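Nucleoporin NUP82 (Chaetomium thermophilum, PDB 5CWW) probably serves as a structural component of the nuclear pore complex and a docking partner for nuclear transport factors, this chain being its N-terminal beta-propeller domain. Local coordinates at residues 380-385 / 436-441. Numbering follows the deposited sequence.
Sequences EDEQDD and QVKICL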
loop_
_atom_site.group_PDB
_atom_site.type_symbol
_atom_site.label_atom_id
_atom_site.label_comp_id
_atom_site.label_asym_id
_atom_site.label_seq_id
_atom_site.Cartn_x
_atom_site.Cartn_y
_atom_site.Cartn_z
ATOM N N GLU B 380 -10.492 1.166 22.329
ATOM C CA GLU B 380 -10.224 2.501 22.845
ATOM C C GLU B 380 -8.916 2.511 23.629
ATOM O O GLU B 380 -8.465 1.473 24.115
ATOM C CB GLU B 380 -11.383 2.981 23.726
ATOM C CG GLU B 380 -11.736 2.048 24.875
ATOM C CD GLU B 380 -12.930 2.535 25.675
ATOM O OE1 GLU B 380 -13.559 3.533 25.262
ATOM O OE2 GLU B 380 -13.240 1.920 26.717
ATOM N N ASP B 381 -8.306 3.689 23.725
ATOM C CA ASP B 381 -7.052 3.873 24.451
ATOM C C ASP B 381 -5.919 3.028 23.870
ATOM O O ASP B 381 -5.145 2.420 24.608
ATOM C CB ASP B 381 -7.239 3.546 25.936
ATOM C CG ASP B 381 -8.310 4.397 26.588
ATOM O OD1 ASP B 381 -8.553 5.520 26.101
ATOM O OD2 ASP B 381 -8.907 3.945 27.587
ATOM N N GLU B 382 -5.825 2.999 22.545
ATOM C CA GLU B 382 -4.717 2.329 21.876
ATOM C C GLU B 382 -3.423 3.106 22.099
ATOM O O GLU B 382 -3.424 4.338 22.097
ATOM C CB GLU B 382 -4.987 2.187 20.375
ATOM C CG GLU B 382 -6.019 1.131 20.017
ATOM C CD GLU B 382 -6.229 1.006 18.519
ATOM O OE1 GLU B 382 -6.339 -0.136 18.025
ATOM O OE2 GLU B 382 -6.286 2.049 17.833
ATOM N N GLN B 383 -2.324 2.383 22.291
ATOM C CA GLN B 383 -1.017 3.009 22.453
ATOM C C GLN B 383 -0.455 3.429 21.098
ATOM O O GLN B 383 -1.008 3.082 20.057
ATOM C CB GLN B 383 -0.051 2.054 23.156
ATOM C CG GLN B 383 -0.498 1.655 24.552
ATOM C CD GLN B 383 -0.636 2.847 25.479
ATOM O OE1 GLN B 383 0.344 3.525 25.787
ATOM N NE2 GLN B 383 -1.860 3.115 25.919
ATOM N N ASP B 384 0.646 4.175 21.116
ATOM C CA ASP B 384 1.245 4.677 19.884
ATOM C C ASP B 384 1.678 3.533 18.969
ATOM O O ASP B 384 1.446 3.579 17.762
ATOM C CB ASP B 384 2.442 5.584 20.194
ATOM C CG ASP B 384 2.030 6.916 20.807
ATOM O OD1 ASP B 384 0.859 7.320 20.643
ATOM O OD2 ASP B 384 2.883 7.563 21.450
ATOM N N ASP B 385 2.298 2.505 19.541
ATOM C CA ASP B 385 2.793 1.384 18.744
ATOM C C ASP B 385 1.662 0.445 18.317
ATOM O O ASP B 385 1.896 -0.518 17.587
ATOM C CB ASP B 385 3.866 0.603 19.514
ATOM C CG ASP B 385 3.394 0.131 20.880
ATOM O OD1 ASP B 385 2.169 0.070 21.113
ATOM O OD2 ASP B 385 4.259 -0.190 21.722
ATOM N N GLN B 436 0.528 -6.027 17.040
ATOM C CA GLN B 436 -0.921 -6.138 17.151
ATOM C C GLN B 436 -1.531 -6.379 15.778
ATOM O O GLN B 436 -1.156 -5.730 14.800
ATOM C CB GLN B 436 -1.517 -4.872 17.776
ATOM C CG GLN B 436 -3.045 -4.865 17.869
ATOM C CD GLN B 436 -3.618 -3.468 18.020
ATOM O OE1 GLN B 436 -3.826 -2.755 17.032
ATOM N NE2 GLN B 436 -3.879 -3.070 19.258
ATOM N N VAL B 437 -2.468 -7.320 15.718
ATOM C CA VAL B 437 -3.205 -7.609 14.494
ATOM C C VAL B 437 -4.665 -7.226 14.675
ATOM O O VAL B 437 -5.270 -7.514 15.708
ATOM C CB VAL B 437 -3.116 -9.098 14.107
ATOM C CG1 VAL B 437 -3.925 -9.378 12.843
ATOM C CG2 VAL B 437 -1.664 -9.506 13.906
ATOM N N LYS B 438 -5.223 -6.576 13.661
ATOM C CA LYS B 438 -6.616 -6.161 13.683
ATOM C C LYS B 438 -7.332 -6.716 12.460
ATOM O O LYS B 438 -6.900 -6.500 11.328
ATOM C CB LYS B 438 -6.717 -4.638 13.731
ATOM C CG LYS B 438 -8.102 -4.119 14.075
ATOM C CD LYS B 438 -8.108 -2.605 14.252
ATOM C CE LYS B 438 -7.383 -2.181 15.524
ATOM N NZ LYS B 438 -7.214 -0.707 15.602
ATOM N N ILE B 439 -8.411 -7.453 12.701
ATOM C CA ILE B 439 -9.198 -8.055 11.631
ATOM C C ILE B 439 -10.476 -7.255 11.434
ATOM O O ILE B 439 -11.339 -7.220 12.314
ATOM C CB ILE B 439 -9.549 -9.527 11.937
ATOM C CG1 ILE B 439 -8.291 -10.319 12.308
ATOM C CG2 ILE B 439 -10.271 -10.164 10.751
ATOM C CD1 ILE B 439 -7.214 -10.315 11.235
ATOM N N CYS B 440 -10.585 -6.611 10.280
ATOM C CA CYS B 440 -11.731 -5.769 9.967
ATOM C C CYS B 440 -12.543 -6.346 8.818
ATOM O O CYS B 440 -11.989 -6.948 7.897
ATOM C CB CYS B 440 -11.269 -4.354 9.617
ATOM S SG CYS B 440 -10.207 -3.618 10.870
ATOM N N LEU B 441 -13.856 -6.146 8.876
ATOM C CA LEU B 441 -14.756 -6.615 7.833
ATOM C C LEU B 441 -15.337 -5.435 7.071
ATOM O O LEU B 441 -15.779 -4.451 7.666
ATOM C CB LEU B 441 -15.881 -7.459 8.429
ATOM C CG LEU B 441 -15.455 -8.702 9.211
ATOM C CD1 LEU B 441 -16.658 -9.312 9.925
ATOM C CD2 LEU B 441 -14.799 -9.722 8.289
#
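A salt bridge from Glu382 to the buried Lys438 ties the loop before the short helix 384-387 to strand 437-441, the middle strand of a mixed five-stranded sheet in the beta-propeller domain. The lysine reaches out from the strand and the glutamate from the facing loop, and the ammonium meets one carboxylate oxygen, with Lys438 NZ 2.6 Å from Glu382 OE1. The ammonium approaches the syn lone pair of Glu382 OE1, the one turned toward OE2; even so, Glu382 OE2 stays 3.7 Å from Lys438 NZ, making this a one-oxygen grip. Lys438 suits a strand position facing the loop because its long chain spans the gap: CG lies anti to the backbone N (chi1 -167°), and a bend at chi3 (-71°) brings Lys438 CE within 3.4 Å of Glu382 OE1. Glu382, extended beyond CG, supplies the remaining reach, and its carboxylate can serve two donors at once, OE1 taking the lysine and OE2 the ND2 of Asn378. Asn378 OD1 in turn accepts from Lys438 NZ. The side chain of Gln436, pointing toward the loop, lies beside the carboxylate. With an alanine here instead of Glu382, the ammonium of Lys438 would probably lose its countercharge and Asn378 ND2 this acceptor. The carboxylate, at a partly exposed edge, thus offsets the cost of burying the ammonium, whose proximity is likely to favour the ionised form of Glu382.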